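Local coordinates for protein calmodulin, putative (Entamoeba histolytica, PDB 4OCI) that probably serves as a calcium-binding EF-hand protein of the calmodulin type and is involved in initiating phagocytosis of human erythrocytes, at residues S46-N51 / R55-E60; L31-G36 / S42-T47. All blocks are in the same frame, centred on the assembly; numbering follows the deposited sequence.

Contact 1: S46-N51 / R55-E60; sequences STYNSN and RGMSYE. With NA (sodium ion), chain C.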
ATOM      1  N   SER A  46       1.600   1.911  -3.334  1.00 19.55           N
ATOM      2  CA  SER A  46       2.043   3.255  -3.558  1.00 21.23           C
ATOM      3  C   SER A  46       1.711   3.735  -4.993  1.00 21.13           C
ATOM      4  O   SER A  46       1.311   4.844  -5.193  1.00 21.61           O
ATOM      5  CB  SER A  46       3.558   3.279  -3.356  1.00 23.60           C
ATOM      6  OG  SER A  46       3.999   4.577  -3.506  1.00 25.76           O
ATOM      7  N   THR A  47       1.925   2.892  -6.007  1.00 21.96           N
ATOM      8  CA  THR A  47       1.528   3.225  -7.389  1.00 21.85           C
ATOM      9  C   THR A  47       0.019   3.417  -7.458  1.00 20.77           C
ATOM     10  O   THR A  47      -0.467   4.350  -8.073  1.00 19.32           O
ATOM     11  CB  THR A  47       1.952   2.053  -8.348  1.00 21.68           C
ATOM     12  OG1 THR A  47       3.370   1.861  -8.205  1.00 25.91           O
ATOM     13  CG2 THR A  47       1.574   2.298  -9.850  1.00 22.72           C
ATOM     14  N   TYR A  48      -0.725   2.523  -6.807  1.00 19.41           N
ATOM     15  CA  TYR A  48      -2.200   2.688  -6.766  1.00 19.17           C
ATOM     16  C   TYR A  48      -2.576   4.062  -6.145  1.00 19.39           C
ATOM     17  O   TYR A  48      -3.440   4.783  -6.670  1.00 20.00           O
ATOM     18  CB  TYR A  48      -2.812   1.517  -5.972  1.00 15.37           C
ATOM     19  CG  TYR A  48      -4.319   1.563  -5.975  1.00 19.69           C
ATOM     20  CD1 TYR A  48      -5.044   0.920  -6.955  1.00 17.91           C
ATOM     21  CD2 TYR A  48      -5.046   2.342  -5.001  1.00 19.41           C
ATOM     22  CE1 TYR A  48      -6.494   0.980  -6.968  1.00 16.31           C
ATOM     23  CE2 TYR A  48      -6.463   2.423  -5.010  1.00 18.70           C
ATOM     24  CZ  TYR A  48      -7.175   1.713  -5.983  1.00 19.12           C
ATOM     25  OH  TYR A  48      -8.561   1.783  -5.986  1.00 18.94           O
ATOM     26  N   ASN A  49      -1.956   4.417  -5.017  1.00 18.37           N
ATOM     27  CA  ASN A  49      -2.272   5.643  -4.308  1.00 21.26           C
ATOM     28  C   ASN A  49      -2.040   6.881  -5.221  1.00 24.28           C
ATOM     29  O   ASN A  49      -2.820   7.822  -5.243  1.00 24.91           O
ATOM     30  CB  ASN A  49      -1.432   5.756  -3.022  1.00 21.91           C
ATOM     31  CG  ASN A  49      -1.734   6.998  -2.276  1.00 22.78           C
ATOM     32  OD1 ASN A  49      -0.933   7.898  -2.282  1.00 28.84           O
ATOM     33  ND2 ASN A  49      -2.941   7.112  -1.715  1.00 21.00           N
ATOM     34  N   SER A  50      -0.997   6.840  -6.021  1.00 25.52           N
ATOM     35  CA  SER A  50      -0.662   7.978  -6.888  1.00 29.03           C
ATOM     36  C   SER A  50      -1.494   7.986  -8.167  1.00 30.02           C
ATOM     37  O   SER A  50      -1.508   8.958  -8.891  1.00 34.18           O
ATOM     38  CB  SER A  50       0.796   7.865  -7.284  1.00 27.64           C
ATOM     39  OG  SER A  50       1.559   8.190  -6.129  1.00 32.84           O
ATOM     40  N   ASN A  51      -2.159   6.901  -8.490  1.00 29.85           N
ATOM     41  CA  ASN A  51      -2.816   6.830  -9.809  1.00 30.20           C
ATOM     42  C   ASN A  51      -4.224   6.266  -9.661  1.00 29.21           C
ATOM     43  O   ASN A  51      -4.607   5.269 -10.302  1.00 31.70           O
ATOM     44  CB  ASN A  51      -1.986   5.960 -10.753  1.00 27.86           C
ATOM     45  CG  ASN A  51      -0.607   6.553 -11.005  1.00 31.05           C
ATOM     46  OD1 ASN A  51      -0.442   7.475 -11.803  1.00 38.35           O
ATOM     47  ND2 ASN A  51       0.379   6.059 -10.291  1.00 28.52           N
ATOM     48  N   ARG A  55     -13.040   7.063  -7.088  1.00 28.00           N
ATOM     49  CA  ARG A  55     -13.696   5.829  -7.467  1.00 26.52           C
ATOM     50  C   ARG A  55     -12.762   4.608  -7.559  1.00 25.59           C
ATOM     51  O   ARG A  55     -13.210   3.459  -7.587  1.00 25.13           O
ATOM     52  CB  ARG A  55     -14.398   6.049  -8.844  1.00 28.77           C
ATOM     53  CG  ARG A  55     -15.553   7.009  -8.707  1.00 35.02           C
ATOM     54  CD  ARG A  55     -16.405   6.966  -9.946  1.00 43.34           C
ATOM     55  NE  ARG A  55     -17.409   8.034 -10.031  1.00 48.08           N
ATOM     56  CZ  ARG A  55     -18.726   7.839  -9.899  1.00 53.26           C
ATOM     57  NH1 ARG A  55     -19.217   6.625  -9.613  1.00 50.80           N
ATOM     58  NH2 ARG A  55     -19.565   8.871 -10.048  1.00 55.40           N
ATOM     59  N   GLY A  56     -11.455   4.804  -7.639  1.00 24.30           N
ATOM     60  CA  GLY A  56     -10.621   3.625  -7.814  1.00 20.42           C
ATOM     61  C   GLY A  56      -9.758   3.836  -9.052  1.00 20.25           C
ATOM     62  O   GLY A  56      -9.528   4.960  -9.472  1.00 19.36           O
HETATM   63  N   MSE A  57      -9.249   2.752  -9.607  1.00 19.21           N
HETATM   64  CA  MSE A  57      -8.359   2.825 -10.715  1.00 19.23           C
HETATM   65  C   MSE A  57      -9.083   2.449 -12.022  1.00 19.25           C
HETATM   66  O   MSE A  57      -9.623   1.387 -12.103  1.00 19.42           O
HETATM   67  CB  MSE A  57      -7.157   1.896 -10.460  1.00 17.25           C
HETATM   68  CG  MSE A  57      -6.151   2.066 -11.608  1.00 23.97           C
HETATM   69 SE   MSE A  57      -4.780   0.811 -11.337  1.00 28.67          SE
HETATM   70  CE  MSE A  57      -3.647   2.219 -10.463  1.00 28.30           C
ATOM     71  N   SER A  58      -9.105   3.331 -13.009  1.00 19.00           N
ATOM     72  CA  SER A  58      -9.821   3.103 -14.280  1.00 20.61           C
ATOM     73  C   SER A  58      -8.939   2.266 -15.179  1.00 20.30           C
ATOM     74  O   SER A  58      -7.777   1.991 -14.843  1.00 19.43           O
ATOM     75  CB  SER A  58     -10.091   4.470 -14.949  1.00 21.76           C
ATOM     76  OG  SER A  58      -8.836   4.953 -15.408  1.00 22.93           O
ATOM     77  N   TYR A  59      -9.498   1.729 -16.268  1.00 19.11           N
ATOM     78  CA  TYR A  59      -8.709   0.926 -17.185  1.00 18.10           C
ATOM     79  C   TYR A  59      -7.504   1.675 -17.748  1.00 19.83           C
ATOM     80  O   TYR A  59      -6.426   1.105 -17.938  1.00 18.70           O
ATOM     81  CB  TYR A  59      -9.609   0.472 -18.370  1.00 19.75           C
ATOM     82  CG  TYR A  59      -8.799  -0.304 -19.340  1.00 20.31           C
ATOM     83  CD1 TYR A  59      -8.284  -1.571 -18.993  1.00 24.34           C
ATOM     84  CD2 TYR A  59      -8.462   0.258 -20.547  1.00 25.48           C
ATOM     85  CE1 TYR A  59      -7.481  -2.265 -19.836  1.00 23.96           C
ATOM     86  CE2 TYR A  59      -7.653  -0.442 -21.444  1.00 29.54           C
ATOM     87  CZ  TYR A  59      -7.170  -1.686 -21.068  1.00 29.38           C
ATOM     88  OH  TYR A  59      -6.394  -2.357 -21.982  1.00 32.24           O
ATOM     89  N   GLU A  60      -7.692   2.940 -18.149  1.00 20.01           N
ATOM     90  CA  GLU A  60      -6.512   3.611 -18.738  1.00 23.27           C
ATOM     91  C   GLU A  60      -5.393   3.987 -17.731  1.00 22.16           C
ATOM     92  O   GLU A  60      -4.226   3.872 -18.095  1.00 22.03           O
ATOM     93  CB  GLU A  60      -6.884   4.816 -19.638  1.00 24.16           C
ATOM     94  CG  GLU A  60      -7.463   4.342 -21.023  1.00 31.14           C
ATOM     95  CD  GLU A  60      -6.378   3.665 -22.004  1.00 44.24           C
ATOM     96  OE1 GLU A  60      -5.092   3.783 -21.801  1.00 47.77           O
ATOM     97  OE2 GLU A  60      -6.821   3.008 -23.003  1.00 46.26           O
TER
HETATM   98 NA    NA C 202      -2.846   3.845 -20.240  1.00 27.71          NA
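CB of Met-57 and CA of Gly-56 approach the Tyr-48 ring obliquely. CE1 of Tyr-48 packs on CB of Met-57 at 3.7 Å. Farther out, the phenol OH of Tyr-48 lies 3.3 Å from CA of Gly-56. The Tyr-48 side chain leaves its helix with CG anti to the backbone N (chi1 -176°), and this carries the OH out to the glycine. That OH is hydrogen-bonded to the backbone O of Leu-23, so the buried polar end is satisfied. The Tyr-48 side chain also touches Leu-25 of helix 25-34.

Met-57, a selenomethionine, runs past Tyr-48 in the opposite direction. Its chain is extended up to SE and then bends (chi3 -97°), which puts CE 3.2 Å from the backbone O of Asn-51. CE also lies 4.0 Å from CD1 of Tyr-48. The flat amide of Asn-51 turns back to the last turn of helix 41-50. ND2 of Asn-51 donates to O of Thr-47 at 2.9 Å, nearly straight (160°), with O of Thr-47 close to the plane of the Asn-51 amide.

Beyond Met-57, Ser-58 is the N-cap of helix 59-71. O of Glu-60 binds a sodium ion at 2.5 Å and OE1 of Glu-60 adds a second bond; Thr-63 and Ser-64 complete the protein ligands.

Met-57 is joined by backbone hydrogen bonds to Leu-23, next to the calcium ligand Tyr-22. This is consistent with a pair of EF-hands, in which the two loops are joined by backbone bonds.

Contact 2: L31-G36 / S42-T47; sequences LVRVLG and SAIAST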
ATOM      1  N   LEU A  31      -4.314  -8.367  -9.627  1.00 20.90           N
ATOM      2  CA  LEU A  31      -4.249  -8.473 -11.066  1.00 20.43           C
ATOM      3  C   LEU A  31      -2.852  -8.338 -11.539  1.00 22.12           C
ATOM      4  O   LEU A  31      -2.414  -9.134 -12.402  1.00 23.50           O
ATOM      5  CB  LEU A  31      -5.126  -7.400 -11.728  1.00 20.33           C
ATOM      6  CG  LEU A  31      -5.189  -7.298 -13.270  1.00 22.33           C
ATOM      7  CD1 LEU A  31      -5.490  -8.703 -13.867  1.00 24.46           C
ATOM      8  CD2 LEU A  31      -6.195  -6.290 -13.781  1.00 24.20           C
ATOM      9  N   VAL A  32      -2.128  -7.377 -10.978  1.00 22.13           N
ATOM     10  CA  VAL A  32      -0.715  -7.121 -11.317  1.00 23.70           C
ATOM     11  C   VAL A  32       0.116  -8.347 -10.940  1.00 23.92           C
ATOM     12  O   VAL A  32       0.976  -8.795 -11.739  1.00 25.33           O
ATOM     13  CB  VAL A  32      -0.278  -5.783 -10.607  1.00 25.90           C
ATOM     14  CG1 VAL A  32       1.018  -5.876  -9.926  1.00 26.14           C
ATOM     15  CG2 VAL A  32      -0.499  -4.511 -11.562  1.00 24.75           C
ATOM     16  N   ARG A  33      -0.168  -8.961  -9.781  1.00 24.32           N
ATOM     17  CA  ARG A  33       0.526 -10.217  -9.451  1.00 24.67           C
ATOM     18  C   ARG A  33       0.170 -11.393 -10.372  1.00 26.03           C
ATOM     19  O   ARG A  33       1.092 -12.143 -10.784  1.00 24.99           O
ATOM     20  CB  ARG A  33       0.392 -10.594  -7.997  1.00 22.66           C
ATOM     21  CG  ARG A  33       1.206  -9.621  -7.099  1.00 22.64           C
ATOM     22  CD  ARG A  33       1.129 -10.155  -5.700  1.00 22.07           C
ATOM     23  NE  ARG A  33       1.772  -9.294  -4.716  1.00 22.47           N
ATOM     24  CZ  ARG A  33       3.070  -9.071  -4.631  1.00 27.10           C
ATOM     25  NH1 ARG A  33       3.944  -9.603  -5.543  1.00 26.06           N
ATOM     26  NH2 ARG A  33       3.497  -8.275  -3.628  1.00 20.54           N
ATOM     27  N   VAL A  34      -1.116 -11.616 -10.606  1.00 24.65           N
ATOM     28  CA  VAL A  34      -1.531 -12.560 -11.644  1.00 27.30           C
ATOM     29  C   VAL A  34      -0.795 -12.388 -13.005  1.00 28.90           C
ATOM     30  O   VAL A  34      -0.426 -13.376 -13.623  1.00 30.61           O
ATOM     31  CB  VAL A  34      -3.050 -12.544 -11.856  1.00 26.51           C
ATOM     32  CG1 VAL A  34      -3.411 -13.131 -13.253  1.00 28.87           C
ATOM     33  CG2 VAL A  34      -3.683 -13.357 -10.785  1.00 27.39           C
ATOM     34  N   LEU A  35      -0.596 -11.140 -13.459  1.00 30.26           N
ATOM     35  CA  LEU A  35       0.094 -10.803 -14.689  1.00 30.17           C
ATOM     36  C   LEU A  35       1.603 -10.944 -14.629  1.00 31.63           C
ATOM     37  O   LEU A  35       2.257 -10.819 -15.644  1.00 33.00           O
ATOM     38  CB  LEU A  35      -0.302  -9.376 -15.137  1.00 29.22           C
ATOM     39  CG  LEU A  35      -1.776  -9.218 -15.439  1.00 29.93           C
ATOM     40  CD1 LEU A  35      -2.175  -7.756 -15.726  1.00 30.02           C
ATOM     41  CD2 LEU A  35      -2.204 -10.152 -16.570  1.00 28.65           C
ATOM     42  N   GLY A  36       2.181 -11.204 -13.460  1.00 32.07           N
ATOM     43  CA  GLY A  36       3.554 -11.633 -13.392  1.00 33.03           C
ATOM     44  C   GLY A  36       4.509 -10.699 -12.645  1.00 33.31           C
ATOM     45  O   GLY A  36       5.683 -11.061 -12.433  1.00 34.16           O
ATOM     46  N   SER A  42       3.841  -2.916  -0.781  1.00 17.37           N
ATOM     47  CA  SER A  42       3.715  -1.469  -0.460  1.00 19.53           C
ATOM     48  C   SER A  42       4.117  -0.660  -1.688  1.00 19.75           C
ATOM     49  O   SER A  42       3.732   0.468  -1.801  1.00 20.58           O
ATOM     50  CB  SER A  42       4.585  -1.045   0.734  1.00 19.79           C
ATOM     51  OG  SER A  42       6.010  -1.203   0.445  1.00 18.78           O
ATOM     52  N   ALA A  43       4.925  -1.198  -2.573  1.00 19.18           N
ATOM     53  CA  ALA A  43       5.323  -0.456  -3.786  1.00 20.55           C
ATOM     54  C   ALA A  43       4.139  -0.459  -4.812  1.00 19.40           C
ATOM     55  O   ALA A  43       3.839   0.565  -5.468  1.00 18.40           O
ATOM     56  CB  ALA A  43       6.625  -1.124  -4.469  1.00 19.27           C
ATOM     57  N   ILE A  44       3.504  -1.605  -4.936  1.00 17.07           N
ATOM     58  CA  ILE A  44       2.245  -1.737  -5.742  1.00 17.14           C
ATOM     59  C   ILE A  44       1.183  -0.761  -5.190  1.00 18.78           C
ATOM     60  O   ILE A  44       0.547  -0.053  -5.947  1.00 17.85           O
ATOM     61  CB  ILE A  44       1.696  -3.232  -5.669  1.00 16.99           C
ATOM     62  CG1 ILE A  44       2.747  -4.135  -6.391  1.00 19.68           C
ATOM     63  CG2 ILE A  44       0.312  -3.350  -6.443  1.00 18.33           C
ATOM     64  CD1 ILE A  44       2.450  -5.694  -6.395  1.00 20.36           C
ATOM     65  N   ALA A  45       1.013  -0.712  -3.873  1.00 17.92           N
ATOM     66  CA  ALA A  45       0.008   0.120  -3.206  1.00 19.96           C
ATOM     67  C   ALA A  45       0.319   1.586  -3.371  1.00 19.60           C
ATOM     68  O   ALA A  45      -0.580   2.416  -3.551  1.00 20.35           O
ATOM     69  CB  ALA A  45      -0.126  -0.278  -1.663  1.00 18.10           C
ATOM     70  N   SER A  46       1.600   1.911  -3.334  1.00 19.55           N
ATOM     71  CA  SER A  46       2.043   3.255  -3.558  1.00 21.23           C
ATOM     72  C   SER A  46       1.711   3.735  -4.993  1.00 21.13           C
ATOM     73  O   SER A  46       1.311   4.844  -5.193  1.00 21.61           O
ATOM     74  CB  SER A  46       3.558   3.279  -3.356  1.00 23.60           C
ATOM     75  OG  SER A  46       3.999   4.577  -3.506  1.00 25.76           O
ATOM     76  N   THR A  47       1.925   2.892  -6.007  1.00 21.96           N
ATOM     77  CA  THR A  47       1.528   3.225  -7.389  1.00 21.85           C
ATOM     78  C   THR A  47       0.019   3.417  -7.458  1.00 20.77           C
ATOM     79  O   THR A  47      -0.467   4.350  -8.073  1.00 19.32           O
ATOM     80  CB  THR A  47       1.952   2.053  -8.348  1.00 21.68           C
ATOM     81  OG1 THR A  47       3.370   1.861  -8.205  1.00 25.91           O
ATOM     82  CG2 THR A  47       1.574   2.298  -9.850  1.00 22.72           C
TER
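The CD1 methyl of Ile-44 sits over the centre of one face of the Arg-33 guanidinium, 3.8 Å above its plane. The approach is end-on to a flat group. CZ of Arg-33 is 3.9 Å from CD1 of Ile-44, and NE and NH2 lie at much the same distance. The two side chains cross at a slant. Arg-33 is extended from CG to NE, and this length brings the guanidinium across to the other helix. CG1 of Ile-44 is anti to its carbonyl carbon (chi1 -66°) and CD1 continues the chain outward, which sends this methyl to the arginine.

The same methyl also serves Val-32. CG1 of Val-32 touches CD1 of Ile-44 at 3.8 Å, and these two side chains slide past each other in opposite directions. Both residues start out pointing at the opposing segment. Phe-28, Glu-29 and Met-39 also touch Ile-44.

The guanidinium is held from outside the two segments. NE of Arg-33 forms a salt bridge with Glu-29, one turn back on helix 25-34. NH2 of Arg-33 bonds to O of Met-39 and to OG1 of Thr-41. These bonds probably fix the rotation of the group and keep its face turned to Ile-44.

No hydrogen bond joins the two segments. Val-32 and Ile-44 make an apolar contact, and a methyl covers one face of a charged group. With N-H groups bonded at its rim, Arg-33 can sit against a buried isoleucine. The packing probably depends on shape more than on directional bonds.

Contact 1 and contact 2 lie about 11 Å apart, centre to centre. They share helix 41-50 and have Ser-46 and Thr-47 in common. Along the chain, 31-36 comes first, at the end of helix 25-34. Contact 2 joins it to 42-47, in the first part of helix 41-50. Contact 1 then joins 46-51 to 55-60, which leads into helix 59-71. Helix 41-50 is thus packed at successive turns against the helix before it and against the loop leading to the helix after it. Together the contacts probably help hold two consecutive helix-loop-helix units together in the N-terminal half of the chain. Helix 41-50 also meets the second subunit, where Asn-49 bonds to Ser-42 of that chain.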